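Local coordinates for DyP-type peroxidase (Pleurotus ostreatus PC15, PDB 6FSK), which probably uses hydrogen peroxide at a heme b centre to oxidise dyes and perhaps Mn(II), as a DyP-type peroxidase, at residues 44-49 with 72-77; 342-347 with 412-417. The protein carries 1 engineered substitution. All coordinates share one frame; numbering follows the deposited sequence.

Contact 1 (44-49 with 72-77); sequences HIKTSA and MAAVNV
The carbonyl oxygen of His-44 sits against a methyl of Val-75, CG1, at 3.0 Å, and accepts a hydrogen bond from a water that in turn accepts one from the backbone N-H of Val-75, so one solvent molecule spans the two backbones where no direct bond is made. With chi1 at 62°, Val-75 sets CG1 between its own backbone N and carbonyl carbon, facing that oxygen. Ile-45 follows, CG2 near Val-75 O and CD1 reaching Val-77 CG1 at 3.9 Å; helix 475-481 packs on both of these side chains. Lys-46 makes the direct backbone bond: its N donates to Val-75 O at 2.9 Å, nearly straight. Its aliphatic chain, bent at chi2 and chi3, lays CB and CE on Ala-74 CB, while NZ turns off to a salt bridge with Asp-54. Asn-76 ND2 spans the joint, donating to a lone pair of Lys-46 O at 3.1 Å and to Val-75 O at 2.8 Å from above the carbonyl plane; OD1 accepts from Asp-11 N. With an alanine here, Lys-46 O and Asp-11 N would probably lose their amide partners, and Val-75 O one of its two donors. Thr-47 then caps helix 48-63. The contact thus ties the entry of that helix to strand 74-80, within the beta-alpha-beta crossover from strand 20-28 that belongs to the ferredoxin-like, dimeric alpha+beta barrel half of DyP peroxidases.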
ATOM      1  N   HIS A  44      14.183 -16.803 -13.662  1.00 16.56           N
ATOM      2  CA  HIS A  44      12.747 -16.663 -13.704  1.00 16.30           C
ATOM      3  C   HIS A  44      12.201 -15.291 -13.234  1.00 15.22           C
ATOM      4  O   HIS A  44      11.018 -15.009 -13.506  1.00 17.51           O
ATOM      5  CB  HIS A  44      12.127 -17.677 -12.762  1.00 18.19           C
ATOM      6  CG  HIS A  44      12.123 -19.068 -13.294  1.00 23.34           C
ATOM      7  ND1 HIS A  44      13.154 -19.961 -13.104  1.00 27.45           N
ATOM      8  CD2 HIS A  44      11.196 -19.706 -14.033  1.00 25.19           C
ATOM      9  CE1 HIS A  44      12.876 -21.098 -13.730  1.00 23.76           C
ATOM     10  NE2 HIS A  44      11.679 -20.981 -14.279  1.00 28.74           N
ATOM     11  N   ILE A  45      13.017 -14.478 -12.600  1.00 14.33           N
ATOM     12  CA  ILE A  45      12.504 -13.225 -11.949  1.00 14.32           C
ATOM     13  C   ILE A  45      12.176 -12.167 -12.979  1.00 14.36           C
ATOM     14  O   ILE A  45      12.988 -11.953 -13.903  1.00 15.64           O
ATOM     15  CB  ILE A  45      13.488 -12.722 -10.912  1.00 14.32           C
ATOM     16  CG1 ILE A  45      13.604 -13.735  -9.804  1.00 16.49           C
ATOM     17  CG2 ILE A  45      13.086 -11.352 -10.316  1.00 13.65           C
ATOM     18  CD1 ILE A  45      14.687 -13.479  -8.822  1.00 21.65           C
ATOM     19  N   LYS A  46      10.982 -11.573 -12.896  1.00 12.04           N
ATOM     20  CA  LYS A  46      10.606 -10.527 -13.841  1.00 13.17           C
ATOM     21  C   LYS A  46      11.293  -9.204 -13.506  1.00 13.83           C
ATOM     22  O   LYS A  46      11.251  -8.715 -12.350  1.00 13.82           O
ATOM     23  CB  LYS A  46       9.110 -10.321 -13.758  1.00 14.13           C
ATOM     24  CG  LYS A  46       8.494  -9.330 -14.734  1.00 14.23           C
ATOM     25  CD  LYS A  46       8.671  -9.699 -16.210  1.00 18.78           C
ATOM     26  CE  LYS A  46       8.096 -11.036 -16.599  1.00 19.25           C
ATOM     27  NZ  LYS A  46       8.298 -11.431 -18.081  1.00 21.60           N
ATOM     28  N   THR A  47      11.974  -8.645 -14.480  1.00 12.60           N
ATOM     29  CA  THR A  47      12.568  -7.302 -14.324  1.00 12.25           C
ATOM     30  C   THR A  47      11.674  -6.186 -14.850  1.00 12.42           C
ATOM     31  O   THR A  47      10.720  -6.386 -15.578  1.00 11.69           O
ATOM     32  CB  THR A  47      13.956  -7.224 -15.028  1.00 13.33           C
ATOM     33  OG1 THR A  47      13.696  -7.149 -16.429  1.00 15.02           O
ATOM     34  CG2 THR A  47      14.775  -8.366 -14.639  1.00 15.09           C
ATOM     35  N   SER A  48      12.059  -4.944 -14.500  1.00 13.03           N
ATOM     36  CA  SER A  48      11.346  -3.767 -14.992  1.00 14.03           C
ATOM     37  C   SER A  48      11.426  -3.656 -16.523  1.00 14.63           C
ATOM     38  O   SER A  48      10.455  -3.318 -17.160  1.00 15.05           O
ATOM     39  CB  SER A  48      11.894  -2.499 -14.390  1.00 15.13           C
ATOM     40  OG  SER A  48      11.574  -2.466 -13.003  1.00 17.50           O
ATOM     41  N   ALA A  49      12.590  -4.015 -17.051  1.00 14.91           N
ATOM     42  CA  ALA A  49      12.707  -4.146 -18.508  1.00 15.52           C
ATOM     43  C   ALA A  49      11.762  -5.156 -19.102  1.00 16.15           C
ATOM     44  O   ALA A  49      11.190  -4.967 -20.210  1.00 16.05           O
ATOM     45  CB  ALA A  49      14.147  -4.448 -18.876  1.00 16.12           C
ATOM     46  N   MET A  72       2.782 -16.228 -19.383  1.00 31.00           N
ATOM     47  CA  MET A  72       3.442 -16.833 -18.278  1.00 27.78           C
ATOM     48  C   MET A  72       3.167 -15.901 -17.118  1.00 24.13           C
ATOM     49  O   MET A  72       3.204 -14.687 -17.282  1.00 24.39           O
ATOM     50  CB  MET A  72       4.944 -16.854 -18.523  1.00 29.68           C
ATOM     51  CG  MET A  72       5.625 -17.974 -17.814  1.00 32.22           C
ATOM     52  SD  MET A  72       7.416 -17.863 -18.077  1.00 37.75           S
ATOM     53  CE  MET A  72       7.561 -18.617 -19.711  1.00 40.40           C
ATOM     54  N   ALA A  73       2.956 -16.450 -15.944  1.00 19.59           N
ATOM     55  CA  ALA A  73       2.871 -15.626 -14.750  1.00 16.80           C
ATOM     56  C   ALA A  73       4.272 -15.123 -14.430  1.00 16.91           C
ATOM     57  O   ALA A  73       5.289 -15.767 -14.743  1.00 16.76           O
ATOM     58  CB  ALA A  73       2.343 -16.447 -13.608  1.00 16.88           C
ATOM     59  N   ALA A  74       4.325 -13.998 -13.723  1.00 14.13           N
ATOM     60  CA  ALA A  74       5.561 -13.324 -13.398  1.00 12.86           C
ATOM     61  C   ALA A  74       5.881 -13.471 -11.938  1.00 15.34           C
ATOM     62  O   ALA A  74       4.963 -13.523 -11.099  1.00 13.17           O
ATOM     63  CB  ALA A  74       5.452 -11.872 -13.715  1.00 13.76           C
ATOM     64  N   VAL A  75       7.173 -13.470 -11.630  1.00 13.66           N
ATOM     65  CA  VAL A  75       7.587 -13.775 -10.258  1.00 13.51           C
ATOM     66  C   VAL A  75       8.594 -12.784  -9.756  1.00 12.30           C
ATOM     67  O   VAL A  75       9.509 -12.333 -10.514  1.00 12.09           O
ATOM     68  CB  VAL A  75       8.192 -15.203 -10.162  1.00 17.90           C
ATOM     69  CG1 VAL A  75       9.402 -15.339 -11.004  1.00 20.96           C
ATOM     70  CG2 VAL A  75       8.554 -15.586  -8.744  1.00 17.68           C
ATOM     71  N   ASN A  76       8.470 -12.409  -8.497  1.00 11.37           N
ATOM     72  CA  ASN A  76       9.449 -11.557  -7.800  1.00 11.06           C
ATOM     73  C   ASN A  76       9.729 -12.214  -6.430  1.00 11.13           C
ATOM     74  O   ASN A  76       9.053 -13.192  -5.996  1.00 11.15           O
ATOM     75  CB  ASN A  76       8.933 -10.118  -7.545  1.00 11.62           C
ATOM     76  CG  ASN A  76       9.261  -9.114  -8.658  1.00 12.26           C
ATOM     77  OD1 ASN A  76       9.182  -7.909  -8.395  1.00 13.12           O
ATOM     78  ND2 ASN A  76       9.633  -9.575  -9.868  1.00 12.34           N
ATOM     79  N   VAL A  77      10.737 -11.720  -5.715  1.00 10.38           N
ATOM     80  CA  VAL A  77      11.206 -12.297  -4.471  1.00 10.68           C
ATOM     81  C   VAL A  77      11.671 -11.213  -3.509  1.00 11.67           C
ATOM     82  O   VAL A  77      12.277 -10.212  -3.968  1.00 11.25           O
ATOM     83  CB  VAL A  77      12.342 -13.365  -4.645  1.00 11.31           C
ATOM     84  CG1 VAL A  77      13.657 -12.692  -5.123  1.00 11.95           C
ATOM     85  CG2 VAL A  77      12.589 -14.115  -3.336  1.00 12.17           C
TER
HETATM   86  O   HOH W   1       8.747 -13.664 -14.021  1.00 14.59           O

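Contact 2 (342-347 with 412-417); sequences PPLKAD and TSAGPI
Pro-343 packs its ring against Ala-414, and the ring can be followed atom by atom. CB comes first, meeting the alanine methyl CB at 4.0 Å. CG, at the far end of the ring, stays beside the same methyl and also approaches Ile-417 CD1 at 4.4 Å, the loosest of the touches here. Ring closure through CD allows the group little freedom, and the cis peptide bond before Pro-343 helps set the course of the backbone that carries it. Leu-344 adds a second apolar arm: with CG anti to the carbonyl carbon (chi1 -57°), CD1 carries on the extended line of the chain while CD2 branches off to reach Ala-414 CB at 4.0 Å and pass Ser-413 OG at 3.9 Å. The methyl of Ala-414 therefore has Pro-343 and Leu-344 both against it. Ser-413 spends its hydroxyl on Ala-410 O in helix 408-412, and that helix also receives Leu-344 and Ile-417 through Val-411. Just past the helix, Gly-415 takes a positive phi, and the chain turns on toward Ile-417. Between the two loops everything is van der Waals contact between carbon groups, apart from the hydroxyl oxygen that Leu-344 brushes, on a small patch at the surface. Such chemistry imposes no bond direction; the fit rests on the shape of the proline, alanine and leucine groups.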
ATOM      1  N   PRO A 342       3.004  26.933   1.660  1.00 17.57           N
ATOM      2  CA  PRO A 342       3.273  27.672   2.877  1.00 19.46           C
ATOM      3  C   PRO A 342       2.372  27.130   4.027  1.00 16.18           C
ATOM      4  O   PRO A 342       1.272  26.683   3.744  1.00 17.44           O
ATOM      5  CB  PRO A 342       2.773  29.097   2.531  1.00 20.41           C
ATOM      6  CG  PRO A 342       2.790  29.171   1.058  1.00 20.96           C
ATOM      7  CD  PRO A 342       2.524  27.779   0.557  1.00 18.57           C
ATOM      8  N   PRO A 343       2.819  27.168   5.285  1.00 15.57           N
ATOM      9  CA  PRO A 343       4.056  27.809   5.731  1.00 16.23           C
ATOM     10  C   PRO A 343       5.288  26.912   5.654  1.00 17.67           C
ATOM     11  O   PRO A 343       6.411  27.397   5.691  1.00 15.80           O
ATOM     12  CB  PRO A 343       3.798  28.115   7.199  1.00 18.08           C
ATOM     13  CG  PRO A 343       2.758  27.132   7.624  1.00 16.92           C
ATOM     14  CD  PRO A 343       1.900  26.900   6.374  1.00 16.93           C
ATOM     15  N   LEU A 344       5.113  25.596   5.633  1.00 15.05           N
ATOM     16  CA  LEU A 344       6.259  24.715   5.787  1.00 15.46           C
ATOM     17  C   LEU A 344       7.150  24.636   4.532  1.00 15.46           C
ATOM     18  O   LEU A 344       8.330  24.458   4.685  1.00 15.05           O
ATOM     19  CB  LEU A 344       5.798  23.310   6.153  1.00 15.36           C
ATOM     20  CG  LEU A 344       4.936  23.232   7.434  1.00 15.74           C
ATOM     21  CD1 LEU A 344       4.443  21.764   7.629  1.00 15.58           C
ATOM     22  CD2 LEU A 344       5.790  23.654   8.596  1.00 17.22           C
ATOM     23  N   LYS A 345       6.542  24.648   3.363  1.00 17.08           N
ATOM     24  CA  LYS A 345       7.226  24.392   2.073  1.00 18.55           C
ATOM     25  C   LYS A 345       8.132  23.157   2.196  1.00 18.04           C
ATOM     26  O   LYS A 345       9.374  23.155   1.925  1.00 16.95           O
ATOM     27  CB  LYS A 345       8.024  25.635   1.655  1.00 23.25           C
ATOM     28  CG  LYS A 345       7.179  26.902   1.570  1.00 29.97           C
ATOM     29  CD  LYS A 345       6.909  27.305   0.125  1.00 39.63           C
ATOM     30  CE  LYS A 345       8.156  27.915  -0.517  1.00 43.53           C
ATOM     31  NZ  LYS A 345       7.874  28.804  -1.683  1.00 50.63           N
ATOM     32  N   ALA A 346       7.547  22.089   2.726  1.00 15.79           N
ATOM     33  CA  ALA A 346       8.274  20.889   3.018  1.00 15.82           C
ATOM     34  C   ALA A 346       8.522  20.078   1.783  1.00 14.60           C
ATOM     35  O   ALA A 346       7.713  20.043   0.895  1.00 17.70           O
ATOM     36  CB  ALA A 346       7.526  20.023   4.016  1.00 15.63           C
ATOM     37  N   ASP A 347       9.631  19.364   1.802  1.00 14.52           N
ATOM     38  CA  ASP A 347       9.903  18.380   0.783  1.00 14.16           C
ATOM     39  C   ASP A 347       9.422  17.037   1.353  1.00 14.85           C
ATOM     40  O   ASP A 347      10.052  16.506   2.244  1.00 15.13           O
ATOM     41  CB  ASP A 347      11.413  18.367   0.521  1.00 15.88           C
ATOM     42  CG  ASP A 347      11.822  17.367  -0.506  1.00 18.08           C
ATOM     43  OD1 ASP A 347      11.054  16.495  -0.900  1.00 16.04           O
ATOM     44  OD2 ASP A 347      12.991  17.475  -1.016  1.00 20.74           O
ATOM     45  N   THR A 412       0.892  24.442  12.305  1.00 18.69           N
ATOM     46  CA  THR A 412       0.956  25.429  13.401  1.00 20.26           C
ATOM     47  C   THR A 412       2.290  25.355  14.128  1.00 22.95           C
ATOM     48  O   THR A 412       2.617  26.313  14.846  1.00 24.98           O
ATOM     49  CB  THR A 412      -0.214  25.296  14.368  1.00 18.69           C
ATOM     50  OG1 THR A 412      -0.186  24.001  14.921  1.00 19.85           O
ATOM     51  CG2 THR A 412      -1.512  25.597  13.649  1.00 18.39           C
ATOM     52  N   SER A 413       3.137  24.341  13.842  1.00 22.56           N
ATOM     53  CA  SER A 413       4.521  24.308  14.350  1.00 23.83           C
ATOM     54  C   SER A 413       5.263  25.599  13.903  1.00 23.57           C
ATOM     55  O   SER A 413       6.128  26.032  14.625  1.00 27.77           O
ATOM     56  CB  SER A 413       5.300  23.083  13.878  1.00 25.91           C
ATOM     57  OG  SER A 413       5.600  23.220  12.511  1.00 28.49           O
ATOM     58  N   ALA A 414       4.905  26.148  12.735  1.00 22.53           N
ATOM     59  CA  ALA A 414       5.663  27.229  12.098  1.00 24.30           C
ATOM     60  C   ALA A 414       5.175  28.607  12.504  1.00 31.53           C
ATOM     61  O   ALA A 414       5.875  29.576  12.287  1.00 29.42           O
ATOM     62  CB  ALA A 414       5.605  27.069  10.584  1.00 26.27           C
ATOM     63  N   GLY A 415       3.983  28.712  13.098  1.00 29.88           N
ATOM     64  CA  GLY A 415       3.409  30.055  13.354  1.00 31.43           C
ATOM     65  C   GLY A 415       1.948  29.875  13.685  1.00 33.92           C
ATOM     66  O   GLY A 415       1.386  28.819  13.386  1.00 29.04           O
ATOM     67  N   PRO A 416       1.343  30.878  14.327  1.00 32.17           N
ATOM     68  CA  PRO A 416      -0.068  30.726  14.658  1.00 30.43           C
ATOM     69  C   PRO A 416      -0.910  30.922  13.407  1.00 23.42           C
ATOM     70  O   PRO A 416      -0.627  31.743  12.581  1.00 27.34           O
ATOM     71  CB  PRO A 416      -0.303  31.872  15.666  1.00 33.53           C
ATOM     72  CG  PRO A 416       0.648  32.961  15.182  1.00 34.60           C
ATOM     73  CD  PRO A 416       1.875  32.231  14.651  1.00 35.01           C
ATOM     74  N   ILE A 417      -1.952  30.110  13.264  1.00 21.00           N
ATOM     75  CA  ILE A 417      -2.874  30.163  12.187  1.00 19.43           C
ATOM     76  C   ILE A 417      -4.282  30.170  12.836  1.00 16.89           C
ATOM     77  O   ILE A 417      -4.827  29.107  13.199  1.00 17.68           O
ATOM     78  CB  ILE A 417      -2.735  28.914  11.269  1.00 17.61           C
ATOM     79  CG1 ILE A 417      -1.337  28.862  10.683  1.00 20.86           C
ATOM     80  CG2 ILE A 417      -3.688  28.989  10.077  1.00 19.18           C
ATOM     81  CD1 ILE A 417      -0.987  27.542   9.961  1.00 20.87           C
TER

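The two contacts illustrate how unlike joints can serve one chain. Contact 1 is buried and held by directional bonds; contact 2 is an apolar touch at the surface. They lie on opposite sides of the chain's centre, with centres 44 Å apart and nearest atoms about 23 Å apart, so neither bears on the other directly. Contact 1 is remote from the annotated heme residues. Contact 2 is nearer to them in sequence: 342-347 runs between Arg-336 and Arg-355, both heme-binding, downstream of the axial His-329, and the side chain of Leu-344 is about 12 Å from that of Arg-336. Neither contact itself forms the heme site.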